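Local coordinates for protein catalase-3 (Neurospora crassa, PDB 6NSZ) that breaks down hydrogen peroxide to water and oxygen with a heme cofactor and so probably protects the fungal cell from peroxide damage, at residues F137-T142 with I363-G368; F181-I186 with L328-F333. One frame throughout, in Å; residues are numbered along the deposited sequence.

Contact 1. Residues F137-T142 with I363-G368; sequences FVRFST and ISFQPG. With HEM (protoporphyrin IX containing Fe), chain E.
The propionate end of the heme pocket is where Arg139 and Phe365 meet, each touching the same carboxylate of the cofactor. Arg139 shows how a strand residue reaches it: CG lies anti to the backbone N (chi1 -175°) and the chain runs extended to NE, bringing NH1 to heme O2A at 2.8 Å with an N-H...O angle of 158°. The oxygen lies at the edge of the guanidinium, in its plane. At the base of the same side chain, CB of Arg139 lies 3.7 Å from CE2 of Phe365, while Phe365 turns its ring edge to the propionate, CD2 standing 3.3 Å from heme O1A. A lysine in place of Arg139 would probably lose the flat, edge-on grip on O2A and leave the backbone oxygen of His102, the second acceptor of NH1, without its mate. Two residues earlier on the strand, Phe137 meets the loop: its CD1 lies 3.4 Å from Ile363 CD1, and Phe365 CZ approaches the edge of the Phe137 ring. Strand 133-141 is bonded on one flank to 105-114 and on the other to 158-165, whose Arg162 touches Ile363; the 363-368 loop follows helix 356-361 and packs through Pro367 on helix 380-396, beside Tyr389, the probable axial heme ligand.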
# COMPACT_ATOMS: atom_id res chain seq x y z
N PHE A 137 6.38 -5.56 -26.73
CA PHE A 137 5.01 -5.74 -26.26
C PHE A 137 4.23 -4.48 -26.57
O PHE A 137 4.73 -3.37 -26.36
CB PHE A 137 4.94 -6.05 -24.76
CG PHE A 137 3.57 -6.45 -24.29
CD1 PHE A 137 2.63 -5.50 -23.92
CD2 PHE A 137 3.21 -7.79 -24.22
CE1 PHE A 137 1.37 -5.87 -23.49
CE2 PHE A 137 1.96 -8.17 -23.79
CZ PHE A 137 1.03 -7.21 -23.43
N VAL A 138 3.02 -4.65 -27.06
CA VAL A 138 2.15 -3.54 -27.42
C VAL A 138 0.83 -3.70 -26.68
O VAL A 138 0.29 -4.81 -26.61
CB VAL A 138 1.92 -3.47 -28.95
CG1 VAL A 138 0.96 -2.34 -29.28
CG2 VAL A 138 3.24 -3.28 -29.67
N ARG A 139 0.33 -2.60 -26.13
CA ARG A 139 -0.99 -2.57 -25.50
C ARG A 139 -1.82 -1.49 -26.16
O ARG A 139 -1.40 -0.33 -26.23
CB ARG A 139 -0.88 -2.32 -23.99
CG ARG A 139 -2.22 -2.41 -23.27
CD ARG A 139 -2.05 -2.29 -21.76
NE ARG A 139 -3.32 -2.34 -21.05
CZ ARG A 139 -4.13 -1.29 -20.89
NH1 ARG A 139 -3.78 -0.10 -21.37
NH2 ARG A 139 -5.27 -1.43 -20.23
N PHE A 140 -2.99 -1.87 -26.67
CA PHE A 140 -3.96 -0.94 -27.21
C PHE A 140 -5.05 -0.70 -26.17
O PHE A 140 -5.27 -1.53 -25.29
CB PHE A 140 -4.58 -1.47 -28.50
CG PHE A 140 -3.57 -1.98 -29.49
CD1 PHE A 140 -2.97 -1.12 -30.39
CD2 PHE A 140 -3.24 -3.33 -29.53
CE1 PHE A 140 -2.05 -1.60 -31.31
CE2 PHE A 140 -2.32 -3.81 -30.44
CZ PHE A 140 -1.73 -2.94 -31.33
N SER A 141 -5.74 0.43 -26.30
CA SER A 141 -6.65 0.82 -25.23
C SER A 141 -7.56 1.95 -25.71
O SER A 141 -7.30 2.58 -26.73
CB SER A 141 -5.87 1.27 -23.99
OG SER A 141 -5.01 2.35 -24.30
N THR A 142 -8.63 2.18 -24.95
CA THR A 142 -9.36 3.43 -25.00
C THR A 142 -8.76 4.36 -23.95
O THR A 142 -7.63 4.13 -23.49
CB THR A 142 -10.86 3.19 -24.81
OG1 THR A 142 -11.11 2.67 -23.50
CG2 THR A 142 -11.38 2.21 -25.86
N ILE A 363 1.87 -4.52 -16.96
CA ILE A 363 2.93 -3.82 -17.67
C ILE A 363 2.79 -2.32 -17.47
O ILE A 363 1.68 -1.78 -17.41
CB ILE A 363 2.93 -4.20 -19.17
CG1 ILE A 363 4.21 -3.70 -19.84
CG2 ILE A 363 1.69 -3.67 -19.88
CD1 ILE A 363 4.34 -4.09 -21.29
N SER A 364 3.93 -1.64 -17.34
CA SER A 364 4.00 -0.24 -16.92
C SER A 364 4.78 0.56 -17.95
O SER A 364 6.02 0.54 -17.95
CB SER A 364 4.64 -0.13 -15.54
OG SER A 364 4.00 -0.97 -14.60
N PHE A 365 4.07 1.27 -18.82
CA PHE A 365 4.71 2.08 -19.85
C PHE A 365 5.14 3.43 -19.28
O PHE A 365 4.55 3.95 -18.34
CB PHE A 365 3.77 2.30 -21.03
CG PHE A 365 3.52 1.06 -21.85
CD1 PHE A 365 4.42 0.67 -22.83
CD2 PHE A 365 2.39 0.29 -21.64
CE1 PHE A 365 4.20 -0.47 -23.59
CE2 PHE A 365 2.16 -0.85 -22.40
CZ PHE A 365 3.06 -1.23 -23.38
N GLN A 366 6.19 4.00 -19.88
CA GLN A 366 6.75 5.30 -19.48
C GLN A 366 7.39 5.97 -20.68
O GLN A 366 8.24 5.35 -21.34
CB GLN A 366 7.80 5.16 -18.37
CG GLN A 366 7.29 4.74 -17.01
CD GLN A 366 8.36 4.87 -15.94
OE1 GLN A 366 8.98 5.93 -15.80
NE2 GLN A 366 8.61 3.80 -15.21
N PRO A 367 7.03 7.23 -20.99
CA PRO A 367 7.84 7.99 -21.95
C PRO A 367 9.24 8.27 -21.44
O PRO A 367 10.14 8.56 -22.25
CB PRO A 367 7.04 9.29 -22.14
CG PRO A 367 5.68 9.00 -21.62
CD PRO A 367 5.85 7.97 -20.55
N GLY A 368 9.46 8.20 -20.13
CA GLY A 368 10.80 8.27 -19.58
C GLY A 368 11.66 7.05 -19.87
O GLY A 368 12.86 7.08 -19.59
CHA HEM E . -1.42 6.07 -19.73
CHB HEM E . -0.81 7.94 -24.18
CHC HEM E . -0.82 12.41 -22.29
CHD HEM E . -0.62 10.47 -17.85
C1A HEM E . -1.31 6.19 -21.10
C2A HEM E . -1.41 5.11 -22.06
C3A HEM E . -1.24 5.62 -23.28
C4A HEM E . -1.03 7.04 -23.15
CMA HEM E . -1.27 4.82 -24.60
CAA HEM E . -1.68 3.63 -21.72
CBA HEM E . -0.40 2.81 -21.62
CGA HEM E . -0.82 1.37 -21.43
O1A HEM E . -0.62 0.82 -20.32
O2A HEM E . -1.37 0.79 -22.40
C1B HEM E . -0.70 9.31 -24.06
C2B HEM E . -0.33 10.23 -25.11
C3B HEM E . -0.34 11.48 -24.59
C4B HEM E . -0.70 11.37 -23.19
CMB HEM E . -0.01 9.79 -26.56
CAB HEM E . -0.01 12.84 -25.26
CBB HEM E . 0.57 12.97 -26.45
C1C HEM E . -0.66 12.28 -20.93
C2C HEM E . -0.30 13.33 -19.99
C3C HEM E . -0.26 12.78 -18.76
C4C HEM E . -0.57 11.37 -18.89
CMC HEM E . -0.06 14.80 -20.39
CAC HEM E . 0.08 13.42 -17.38
CBC HEM E . 0.73 14.57 -17.23
C1D HEM E . -0.83 9.11 -17.96
C2D HEM E . -0.85 8.17 -16.87
C3D HEM E . -1.07 6.95 -17.37
C4D HEM E . -1.19 7.08 -18.81
CMD HEM E . -0.65 8.53 -15.38
CAD HEM E . -1.17 5.64 -16.56
CBD HEM E . 0.05 4.77 -16.84
CGD HEM E . 0.04 3.56 -15.94
O1D HEM E . 0.86 2.64 -16.17
O2D HEM E . -0.80 3.51 -15.00
NA HEM E . -1.07 7.35 -21.81
NB HEM E . -0.92 10.03 -22.90
NC HEM E . -0.81 11.10 -20.22
ND HEM E . -1.04 8.41 -19.13
FE HEM E . -0.98 9.23 -21.01

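Contact 2. Residues F181-I186 with L328-F333; sequences FIQDAI and LDPTKF
Gln183 and Asp329 join two loops of the catalase domain, and the glutamine can be followed outward atom by atom. CB leaves the backbone with CG anti to the carbonyl carbon (chi1 -70°), a course that carries the chain across to the other loop. CG meets the methyl CG2 of Thr331 at 3.5 Å and passes Asp329 OD1 at 3.4 Å. CD passes slantwise by the carboxylate, 3.6 Å from Asp329 OD1, with the amide and carboxylate planes 59° apart. At the tip, NE2 gives a hydrogen bond to Asp329 OD1 of 3.0 Å and a weak one to OD2; it also bonds the backbone oxygen of Phe475, its strongest polar partner. The receiving carboxylate belongs to an Asx turn built on a type I beta turn from Asp329 to Lys332: OD1 takes the backbone N of Thr331 at 3.0 Å and the hydroxyl OG1 of the same residue at 2.7 Å. Three donors thus grip OD1, all tilted out of the carboxylate plane, and they should hold the group against rotation. OD2 forms a salt bridge with Lys332 NZ at 2.7 Å, which probably helps keep the buried acid charged; NZ has a further partner in the backbone oxygen of Asp477. Beside this polar cluster, Pro330 sets CG against the backbone oxygen of Ile182 at 3.4 Å, and both Pro330 and Ile182 lean on Leu381 of helix 380-396.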
# COMPACT_ATOMS: atom_id res chain seq x y z
N PHE A 181 -5.15 16.91 -26.76
CA PHE A 181 -6.14 17.93 -26.44
C PHE A 181 -5.50 19.22 -25.93
O PHE A 181 -6.02 20.31 -26.18
CB PHE A 181 -7.11 17.41 -25.37
CG PHE A 181 -8.05 16.34 -25.86
CD1 PHE A 181 -9.19 16.66 -26.56
CD2 PHE A 181 -7.80 15.00 -25.56
CE1 PHE A 181 -10.07 15.68 -26.99
CE2 PHE A 181 -8.67 14.01 -25.99
CZ PHE A 181 -9.81 14.35 -26.70
N ILE A 182 -4.39 19.12 -25.19
CA ILE A 182 -3.87 20.24 -24.42
C ILE A 182 -2.39 20.43 -24.73
O ILE A 182 -1.73 19.56 -25.29
CB ILE A 182 -4.09 20.05 -22.91
CG1 ILE A 182 -3.57 18.68 -22.48
CG2 ILE A 182 -5.57 20.19 -22.57
CD1 ILE A 182 -3.70 18.41 -21.01
N GLN A 183 -1.87 21.60 -24.33
CA GLN A 183 -0.51 22.01 -24.67
C GLN A 183 0.45 21.99 -23.49
O GLN A 183 1.66 22.12 -23.71
CB GLN A 183 -0.54 23.42 -25.28
CG GLN A 183 -1.17 23.46 -26.66
CD GLN A 183 -1.37 24.86 -27.20
OE1 GLN A 183 -1.73 25.78 -26.46
NE2 GLN A 183 -1.14 25.04 -28.50
N ASP A 184 -0.03 21.82 -22.26
CA ASP A 184 0.83 21.76 -21.08
C ASP A 184 0.30 20.66 -20.18
O ASP A 184 -0.90 20.61 -19.90
CB ASP A 184 0.86 23.11 -20.35
CG ASP A 184 1.87 23.15 -19.20
OD1 ASP A 184 2.08 22.12 -18.53
OD2 ASP A 184 2.48 24.22 -19.00
N ALA A 185 1.21 19.80 -19.71
CA ALA A 185 0.81 18.62 -18.93
C ALA A 185 0.10 18.98 -17.63
O ALA A 185 -0.67 18.16 -17.12
CB ALA A 185 2.03 17.76 -18.62
N ILE A 186 0.32 20.18 -17.09
CA ILE A 186 -0.33 20.56 -15.84
C ILE A 186 -1.85 20.59 -15.99
O ILE A 186 -2.57 20.56 -14.98
CB ILE A 186 0.20 21.92 -15.35
CG1 ILE A 186 -0.05 22.10 -13.85
CG2 ILE A 186 -0.41 23.06 -16.15
CD1 ILE A 186 0.65 23.31 -13.25
N LEU A 328 7.08 22.10 -31.06
CA LEU A 328 6.92 21.73 -29.66
C LEU A 328 5.45 21.73 -29.23
O LEU A 328 5.16 21.38 -28.09
CB LEU A 328 7.71 22.69 -28.77
CG LEU A 328 9.22 22.81 -29.01
CD1 LEU A 328 9.80 23.92 -28.15
CD2 LEU A 328 9.92 21.50 -28.74
N ASP A 329 4.54 22.12 -30.13
CA ASP A 329 3.12 22.20 -29.82
C ASP A 329 2.47 20.86 -30.12
O ASP A 329 2.39 20.48 -31.30
CB ASP A 329 2.47 23.32 -30.63
CG ASP A 329 1.00 23.52 -30.31
OD1 ASP A 329 0.42 22.74 -29.53
OD2 ASP A 329 0.42 24.49 -30.85
N PRO A 330 2.00 20.12 -29.12
CA PRO A 330 1.44 18.78 -29.37
C PRO A 330 0.04 18.78 -29.97
O PRO A 330 -0.47 17.69 -30.28
CB PRO A 330 1.44 18.15 -27.97
CG PRO A 330 1.22 19.31 -27.06
CD PRO A 330 1.99 20.45 -27.68
N THR A 331 -0.59 19.93 -30.15
CA THR A 331 -1.89 20.01 -30.80
C THR A 331 -1.78 20.12 -32.31
O THR A 331 -2.80 20.31 -32.98
CB THR A 331 -2.69 21.21 -30.26
OG1 THR A 331 -2.02 22.43 -30.62
CG2 THR A 331 -2.82 21.12 -28.75
N LYS A 332 -0.58 20.00 -32.86
CA LYS A 332 -0.34 20.12 -34.29
C LYS A 332 0.36 18.87 -34.79
O LYS A 332 1.21 18.31 -34.10
CB LYS A 332 0.52 21.35 -34.60
CG LYS A 332 0.08 22.63 -33.91
CD LYS A 332 -1.10 23.27 -34.62
CE LYS A 332 -1.30 24.71 -34.16
NZ LYS A 332 -1.58 24.79 -32.70
N PHE A 333 0.00 18.44 -36.00
CA PHE A 333 0.77 17.44 -36.71
C PHE A 333 1.43 18.09 -37.93
O PHE A 333 1.00 19.14 -38.41
CB PHE A 333 -0.09 16.24 -37.13
CG PHE A 333 -1.14 16.56 -38.16
CD1 PHE A 333 -2.41 16.98 -37.77
CD2 PHE A 333 -0.88 16.41 -39.51
CE1 PHE A 333 -3.38 17.26 -38.72
CE2 PHE A 333 -1.85 16.69 -40.46
CZ PHE A 333 -3.10 17.12 -40.06

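From the N terminus, the chain first runs through 137-142 on strand 133-141 and reaches 181-186 after strands 158-165 and 168-175. It returns to that loop at 328-333, beyond strand 307-315, where contact 2 closes a loop with 141 residues between its segments. After strand 342-351 and helix 356-361, contact 1 closes the outer one at 363-368, with 220 residues between. Contact 2 is therefore nested inside contact 1, and the two do not cross. Their centres lie about 20 Å apart and they do not touch. Contact 1 ties the antiparallel sheet to the loop between helix 356-361 and strand 374-375; contact 2 ties the approach to helix 188-195 to the loop before strand 342-351.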